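Side-chain contacts in glutamate ABC superfamily ATP binding cassette transporter, binding protein (Enterococcus faecium DO, PDB 5EYF), which binds glutamate and probably delivers it to an ABC transporter, as the extracellular solute-binding component of the uptake system: residues Pro72-Asn76 against Gly77-Ala81; Met86-Asp90 against Glu91-Gln95. All blocks are in the same frame, centred on the assembly; numbering follows the deposited sequence.

Interaction 1. Residues Pro72-Asn76 against Gly77-Ala81; sequences PLLKN and GNIDA
A Schellman motif ends helix 70-75, and the side chains of Leu73, Leu74 and Asn76 meet those of Asn78 and Ile79 as the chain turns back along the last helical turn. The pivot is Gly77, the first residue to leave helical angles, with a positive phi (86°). Two backbone bonds close the turn: Asn78 N donates to Leu73 O at 3.0 Å, and Gly77 N donates to Leu74 O at 3.1 Å. A water lies 2.7 Å from Leu74 O and can donate to it or to Ile79 O, between the helix end and the departing loop.

On the outer side, the two asparagines clasp across the glycine. Asn76 ND2 donates to Asn78 OD1 at 2.8 Å, a fairly straight bond that lies in the carbonyl plane of the acceptor and close to the amide plane of the donor, although the two amides are turned 44° apart. With its CG anti to the carbonyl carbon (chi1 -63°), Asn78 lies back over the helix, and its ND2 comes 3.3 Å from Leu73 CD2. That methyl branch thus sits against the amide which Asn76 holds from its oxygen end.

The inner side is apolar. Ile79 lays CG1 over the backbone of Leu74, 3.7 Å from its CA, while Leu74 swings CD1 forward to within 3.6 Å of Asp80 O.

Beyond the turn, Leu73 and Ile79 both rest on Val65, and Leu74 packs on Ala203 of strand 198-205. Asp80, salt-bridged to Arg10, and Ala81 form backbone bonds with strand 16-21, where the chain enters the parallel sheet as strand 81-82.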
ATOM      1  N   PRO B  72      19.278 -15.908  -0.171  1.00 27.95           N
ATOM      2  CA  PRO B  72      20.574 -16.601  -0.322  1.00 28.97           C
ATOM      3  C   PRO B  72      21.200 -16.463  -1.703  1.00 27.75           C
ATOM      4  O   PRO B  72      22.394 -16.170  -1.791  1.00 28.65           O
ATOM      5  CB  PRO B  72      20.223 -18.058   0.018  1.00 30.30           C
ATOM      6  CG  PRO B  72      19.115 -17.934   0.996  1.00 29.70           C
ATOM      7  CD  PRO B  72      18.280 -16.766   0.495  1.00 28.47           C
ATOM      8  N   LEU B  73      20.412 -16.577  -2.779  1.00 27.50           N
ATOM      9  CA  LEU B  73      20.944 -16.430  -4.130  1.00 27.55           C
ATOM     10  C   LEU B  73      21.389 -15.004  -4.406  1.00 25.52           C
ATOM     11  O   LEU B  73      22.423 -14.782  -5.047  1.00 26.02           O
ATOM     12  CB  LEU B  73      19.890 -16.853  -5.146  1.00 27.98           C
ATOM     13  CG  LEU B  73      19.695 -18.364  -5.195  1.00 29.19           C
ATOM     14  CD1 LEU B  73      18.436 -18.703  -5.986  1.00 29.82           C
ATOM     15  CD2 LEU B  73      20.917 -18.974  -5.841  1.00 30.29           C
ATOM     16  N   LEU B  74      20.607 -14.020  -3.945  1.00 24.49           N
ATOM     17  CA  LEU B  74      21.013 -12.629  -4.112  1.00 25.46           C
ATOM     18  C   LEU B  74      22.316 -12.337  -3.374  1.00 26.67           C
ATOM     19  O   LEU B  74      23.236 -11.734  -3.936  1.00 28.19           O
ATOM     20  CB  LEU B  74      19.911 -11.698  -3.618  1.00 23.10           C
ATOM     21  CG  LEU B  74      20.234 -10.209  -3.811  1.00 22.18           C
ATOM     22  CD1 LEU B  74      20.267  -9.803  -5.282  1.00 21.14           C
ATOM     23  CD2 LEU B  74      19.179  -9.365  -3.097  1.00 22.33           C
ATOM     24  N   LYS B  75      22.402 -12.724  -2.096  1.00 26.50           N
ATOM     25  CA  LYS B  75      23.570 -12.340  -1.318  1.00 27.80           C
ATOM     26  C   LYS B  75      24.816 -13.081  -1.773  1.00 29.23           C
ATOM     27  O   LYS B  75      25.932 -12.592  -1.571  1.00 30.66           O
ATOM     28  CB  LYS B  75      23.288 -12.559   0.174  1.00 29.98           C
ATOM     29  CG  LYS B  75      22.118 -11.680   0.671  1.00 31.40           C
ATOM     30  CD  LYS B  75      22.072 -11.575   2.197  1.00 33.80           C
ATOM     31  CE  LYS B  75      23.311 -10.900   2.771  1.00 34.59           C
ATOM     32  NZ  LYS B  75      23.269  -9.422   2.595  1.00 35.36           N
ATOM     33  N   ASN B  76      24.645 -14.210  -2.441  1.00 28.60           N
ATOM     34  CA  ASN B  76      25.773 -14.959  -2.971  1.00 28.70           C
ATOM     35  C   ASN B  76      26.201 -14.486  -4.353  1.00 28.47           C
ATOM     36  O   ASN B  76      27.202 -14.982  -4.876  1.00 29.68           O
ATOM     37  CB  ASN B  76      25.415 -16.436  -3.028  1.00 29.59           C
ATOM     38  CG  ASN B  76      26.627 -17.294  -3.189  1.00 31.34           C
ATOM     39  OD1 ASN B  76      27.515 -17.267  -2.343  1.00 32.00           O
ATOM     40  ND2 ASN B  76      26.691 -18.041  -4.285  1.00 29.88           N
ATOM     41  N   GLY B  77      25.467 -13.558  -4.966  1.00 26.87           N
ATOM     42  CA  GLY B  77      25.840 -13.042  -6.268  1.00 26.17           C
ATOM     43  C   GLY B  77      25.346 -13.838  -7.459  1.00 26.97           C
ATOM     44  O   GLY B  77      25.706 -13.498  -8.595  1.00 29.89           O
ATOM     45  N   ASN B  78      24.508 -14.860  -7.247  1.00 25.97           N
ATOM     46  CA  ASN B  78      23.992 -15.639  -8.373  1.00 26.97           C
ATOM     47  C   ASN B  78      23.095 -14.804  -9.261  1.00 25.11           C
ATOM     48  O   ASN B  78      22.932 -15.110 -10.450  1.00 25.60           O
ATOM     49  CB  ASN B  78      23.180 -16.849  -7.900  1.00 27.82           C
ATOM     50  CG  ASN B  78      23.990 -17.829  -7.111  1.00 29.68           C
ATOM     51  OD1 ASN B  78      24.736 -17.451  -6.207  1.00 30.51           O
ATOM     52  ND2 ASN B  78      23.825 -19.115  -7.429  1.00 29.45           N
ATOM     53  N   ILE B  79      22.434 -13.809  -8.671  1.00 23.03           N
ATOM     54  CA  ILE B  79      21.549 -12.896  -9.370  1.00 22.00           C
ATOM     55  C   ILE B  79      21.915 -11.494  -8.905  1.00 21.56           C
ATOM     56  O   ILE B  79      22.505 -11.315  -7.838  1.00 22.52           O
ATOM     57  CB  ILE B  79      20.065 -13.193  -9.077  1.00 21.67           C
ATOM     58  CG1 ILE B  79      19.839 -13.189  -7.567  1.00 21.63           C
ATOM     59  CG2 ILE B  79      19.676 -14.529  -9.663  1.00 23.54           C
ATOM     60  CD1 ILE B  79      18.406 -13.461  -7.147  1.00 21.52           C
ATOM     61  N   ASP B  80      21.564 -10.498  -9.729  1.00 20.67           N
ATOM     62  CA  ASP B  80      21.835  -9.094  -9.430  1.00 19.68           C
ATOM     63  C   ASP B  80      20.704  -8.447  -8.648  1.00 19.65           C
ATOM     64  O   ASP B  80      20.921  -7.454  -7.935  1.00 20.67           O
ATOM     65  CB  ASP B  80      22.050  -8.303 -10.736  1.00 19.71           C
ATOM     66  CG  ASP B  80      23.218  -8.836 -11.560  1.00 22.51           C
ATOM     67  OD1 ASP B  80      24.228  -9.313 -10.960  1.00 23.66           O
ATOM     68  OD2 ASP B  80      23.101  -8.784 -12.815  1.00 23.37           O
ATOM     69  N   ALA B  81      19.491  -8.958  -8.806  1.00 18.82           N
ATOM     70  CA  ALA B  81      18.332  -8.353  -8.159  1.00 17.85           C
ATOM     71  C   ALA B  81      17.247  -9.408  -8.057  1.00 18.39           C
ATOM     72  O   ALA B  81      17.167 -10.310  -8.910  1.00 19.59           O
ATOM     73  CB  ALA B  81      17.827  -7.130  -8.962  1.00 18.79           C
TER
HETATM   74  O   HOH W   1      23.791  -9.972  -5.946  1.00 29.41           O

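Interaction 2. Residues Met86-Asp90 against Glu91-Gln95. With GLU (glutamic acid), chain E.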
HETATM    1  N   MSE B  86       8.038  -9.696  -3.759  1.00 15.79           N
HETATM    2  CA  MSE B  86       8.740  -9.601  -2.475  1.00 15.84           C
HETATM    3  C   MSE B  86       8.389  -8.360  -1.677  1.00 16.45           C
HETATM    4  O   MSE B  86       8.697  -7.249  -2.093  1.00 15.91           O
HETATM    5  CB  MSE B  86      10.243  -9.610  -2.698  1.00 16.84           C
HETATM    6  CG  MSE B  86      11.018  -9.802  -1.386  1.00 18.59           C
HETATM    7 SE   MSE B  86      12.885 -10.074  -1.873  0.76 23.72          SE
HETATM    8  CE  MSE B  86      13.649 -10.148  -0.100  1.00 21.96           C
ATOM      9  N   THR B  87       7.762  -8.552  -0.524  1.00 15.03           N
ATOM     10  CA  THR B  87       7.358  -7.414   0.287  1.00 14.73           C
ATOM     11  C   THR B  87       8.556  -6.772   0.974  1.00 16.20           C
ATOM     12  O   THR B  87       9.462  -7.463   1.484  1.00 16.76           O
ATOM     13  CB  THR B  87       6.345  -7.890   1.339  1.00 16.24           C
ATOM     14  OG1 THR B  87       5.221  -8.444   0.655  1.00 17.88           O
ATOM     15  CG2 THR B  87       5.882  -6.743   2.248  1.00 16.82           C
ATOM     16  N   ILE B  88       8.540  -5.442   1.006  1.00 15.57           N
ATOM     17  CA  ILE B  88       9.506  -4.653   1.764  1.00 16.43           C
ATOM     18  C   ILE B  88       9.158  -4.734   3.241  1.00 16.54           C
ATOM     19  O   ILE B  88       8.050  -4.352   3.654  1.00 18.68           O
ATOM     20  CB  ILE B  88       9.493  -3.188   1.290  1.00 15.96           C
ATOM     21  CG1 ILE B  88       9.846  -3.121  -0.195  1.00 16.89           C
ATOM     22  CG2 ILE B  88      10.500  -2.365   2.081  1.00 16.81           C
ATOM     23  CD1 ILE B  88       9.819  -1.732  -0.736  1.00 17.59           C
ATOM     24  N   THR B  89      10.119  -5.179   4.040  1.00 16.95           N
ATOM     25  CA  THR B  89       9.978  -5.172   5.500  1.00 18.03           C
ATOM     26  C   THR B  89      11.277  -4.666   6.121  1.00 19.70           C
ATOM     27  O   THR B  89      12.356  -4.841   5.554  1.00 20.22           O
ATOM     28  CB  THR B  89       9.640  -6.561   6.091  1.00 21.14           C
ATOM     29  OG1 THR B  89      10.799  -7.411   6.069  1.00 22.50           O
ATOM     30  CG2 THR B  89       8.447  -7.232   5.373  1.00 22.06           C
ATOM     31  N   ASP B  90      11.168  -4.036   7.302  1.00 21.25           N
ATOM     32  CA  ASP B  90      12.375  -3.610   8.019  1.00 22.42           C
ATOM     33  C   ASP B  90      13.277  -4.791   8.364  1.00 23.55           C
ATOM     34  O   ASP B  90      14.504  -4.650   8.354  1.00 24.62           O
ATOM     35  CB  ASP B  90      12.022  -2.798   9.267  1.00 25.14           C
ATOM     36  CG  ASP B  90      11.928  -1.323   8.972  1.00 29.23           C
ATOM     37  OD1 ASP B  90      12.413  -0.917   7.905  1.00 31.51           O
ATOM     38  OD2 ASP B  90      11.402  -0.562   9.805  1.00 30.90           O
ATOM     39  N   GLU B  91      12.693  -5.960   8.637  0.60 23.64           N
ATOM     40  CA  GLU B  91      13.490  -7.151   8.923  0.60 25.63           C
ATOM     41  C   GLU B  91      14.275  -7.610   7.696  0.60 23.37           C
ATOM     42  O   GLU B  91      15.413  -8.083   7.816  0.60 23.76           O
ATOM     43  CB  GLU B  91      12.565  -8.248   9.439  0.60 28.79           C
ATOM     44  CG  GLU B  91      11.611  -7.734  10.538  0.60 31.03           C
ATOM     45  CD  GLU B  91      10.207  -7.367  10.027  0.60 30.64           C
ATOM     46  OE1 GLU B  91       9.414  -8.318   9.821  0.60 33.67           O
ATOM     47  OE2 GLU B  91       9.895  -6.156   9.839  0.60 24.10           O
ATOM     48  N   ARG B  92      13.677  -7.500   6.507  1.00 22.05           N
ATOM     49  CA  ARG B  92      14.387  -7.815   5.280  1.00 22.30           C
ATOM     50  C   ARG B  92      15.410  -6.750   4.930  1.00 22.63           C
ATOM     51  O   ARG B  92      16.450  -7.067   4.326  1.00 23.67           O
ATOM     52  CB  ARG B  92      13.378  -8.005   4.161  1.00 21.45           C
ATOM     53  CG  ARG B  92      12.668  -9.364   4.263  1.00 21.95           C
ATOM     54  CD  ARG B  92      11.508  -9.497   3.302  1.00 21.37           C
ATOM     55  NE  ARG B  92      10.859 -10.811   3.396  1.00 23.14           N
ATOM     56  CZ  ARG B  92       9.818 -11.181   2.654  1.00 21.18           C
ATOM     57  NH1 ARG B  92       9.321 -10.329   1.749  1.00 18.90           N
ATOM     58  NH2 ARG B  92       9.303 -12.410   2.769  1.00 23.17           N
ATOM     59  N   LYS B  93      15.150  -5.492   5.326  1.00 23.60           N
ATOM     60  CA  LYS B  93      16.108  -4.421   5.083  1.00 24.18           C
ATOM     61  C   LYS B  93      17.414  -4.619   5.848  1.00 25.44           C
ATOM     62  O   LYS B  93      18.414  -3.978   5.521  1.00 26.93           O
ATOM     63  CB  LYS B  93      15.455  -3.073   5.405  1.00 23.20           C
ATOM     64  CG  LYS B  93      14.376  -2.716   4.362  1.00 23.99           C
ATOM     65  CD  LYS B  93      13.660  -1.414   4.646  1.00 27.07           C
ATOM     66  CE  LYS B  93      14.624  -0.259   4.648  1.00 32.62           C
ATOM     67  NZ  LYS B  93      13.967   1.075   4.554  1.00 35.38           N
ATOM     68  N   LYS B  94      17.447  -5.506   6.844  1.00 25.98           N
ATOM     69  CA  LYS B  94      18.732  -5.882   7.415  1.00 26.90           C
ATOM     70  C   LYS B  94      19.575  -6.704   6.454  1.00 27.22           C
ATOM     71  O   LYS B  94      20.807  -6.715   6.583  1.00 28.10           O
ATOM     72  CB  LYS B  94      18.518  -6.686   8.695  1.00 29.03           C
ATOM     73  CG  LYS B  94      17.570  -6.017   9.643  1.00 31.86           C
ATOM     74  CD  LYS B  94      18.089  -4.683  10.041  1.00 35.56           C
ATOM     75  CE  LYS B  94      17.344  -4.182  11.256  1.00 39.65           C
ATOM     76  NZ  LYS B  94      17.520  -2.720  11.430  1.00 42.05           N
ATOM     77  N   GLN B  95      18.928  -7.398   5.514  0.61 26.35           N
ATOM     78  CA  GLN B  95      19.558  -8.360   4.617  0.61 27.50           C
ATOM     79  C   GLN B  95      19.832  -7.790   3.232  0.61 27.07           C
ATOM     80  O   GLN B  95      20.838  -8.153   2.604  0.61 27.71           O
ATOM     81  CB  GLN B  95      18.663  -9.607   4.475  0.61 29.36           C
ATOM     82  CG  GLN B  95      18.373 -10.380   5.788  0.61 32.71           C
ATOM     83  CD  GLN B  95      17.339 -11.500   5.615  0.61 35.37           C
ATOM     84  OE1 GLN B  95      17.683 -12.645   5.295  0.61 37.63           O
ATOM     85  NE2 GLN B  95      16.066 -11.171   5.832  0.61 36.54           N
TER
HETATM   86  N   GLU E 301       4.809 -10.874  -0.763  1.00 19.56           N
HETATM   87  CA  GLU E 301       4.924 -11.840   0.341  1.00 20.28           C
HETATM   88  C   GLU E 301       6.374 -11.970   0.785  1.00 21.40           C
HETATM   89  O   GLU E 301       7.276 -11.341   0.216  1.00 19.80           O
HETATM   90  CB  GLU E 301       4.351 -13.218  -0.044  1.00 21.92           C
HETATM   91  CG  GLU E 301       4.794 -13.741  -1.411  1.00 22.94           C
HETATM   92  CD  GLU E 301       6.242 -14.221  -1.467  1.00 24.08           C
HETATM   93  OE1 GLU E 301       6.822 -14.150  -2.556  1.00 23.07           O
HETATM   94  OE2 GLU E 301       6.781 -14.747  -0.466  1.00 25.23           O
HETATM   95  OXT GLU E 301       6.680 -12.702   1.747  1.00 25.38           O
HETATM   96  O   HOH W   2      10.228  -9.922   7.045  1.00 30.60           O
HETATM   97  O   HOH W   3      15.875  -2.405   8.989  1.00 34.16           O
HETATM   98  O   HOH W   4      13.818   1.722   7.620  1.00 35.41           O
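Arg92 reaches back from the short helix 90-93 past Thr89 to Thr87 and the bound glutamate, and its extended side chain sets the geometry of this contact. CG stands anti to the carbonyl carbon (chi1 -76°) and the chain runs straight from there to NE, which carries the guanidinium into the pocket. Its NH1 serves two acceptors near the guanidinium plane: the ligand O at 2.7 Å and Thr87 O at 2.9 Å, the latter met on a lone pair in the carbonyl plane. NH2 takes the second carboxylate oxygen, OXT, at 2.8 Å, so the flat group grips the ligand carboxylate through two nitrogens while Thr87 O helps to fix its rotation. Thr87 adds two more bonds to the same amino acid: its N donates almost linearly to the ligand O that NH1 also holds, and its OG1 accepts from the ligand N; Glu198 is a further partner of that hydroxyl. Selenomethionine Met86 brings CG obliquely to 3.6 Å from NH1.

Thr89 is the N-cap. Its OG1, placed between the backbone N and the carbonyl carbon (chi1 74°), accepts from Arg92 N at 2.9 Å and lies against Arg92 CG at 3.3 Å, beside the root of the arginine chain. A water sits at the hydroxyl as well. Thr89 O in turn accepts from Lys93 N, and Lys93 CD passes 3.5 Å from Asp90 OD1; a water joins that oxygen to NZ, which also bonds Glu245 O of the second subunit.

A capped helix start supplying an arginine to the ligand carboxylate, beside a backbone N-H and a hydroxyl from the preceding loop, is characteristic of the amino-acid site in family 3 solute-binding proteins.

Read from the N terminus, the two interactions lie in series, neither enclosing nor crossing the other. Interaction 1 closes the tight turn that leads out of helix 70-75 toward strand 81-82; the chain then passes through that strand, and interaction 2 closes the next short turn, from the pocket loop into helix 90-93. Their centres are 15 Å apart, yet they meet directly: Lys75 NZ lies 2.7 Å from Gln95 O, a probable hydrogen bond between one helix end and the segment after the other. Strand 198-205 touches both, through Leu74 and Ala81 in the first and Met86 and Thr87 in the second, so both contacts border the same strand.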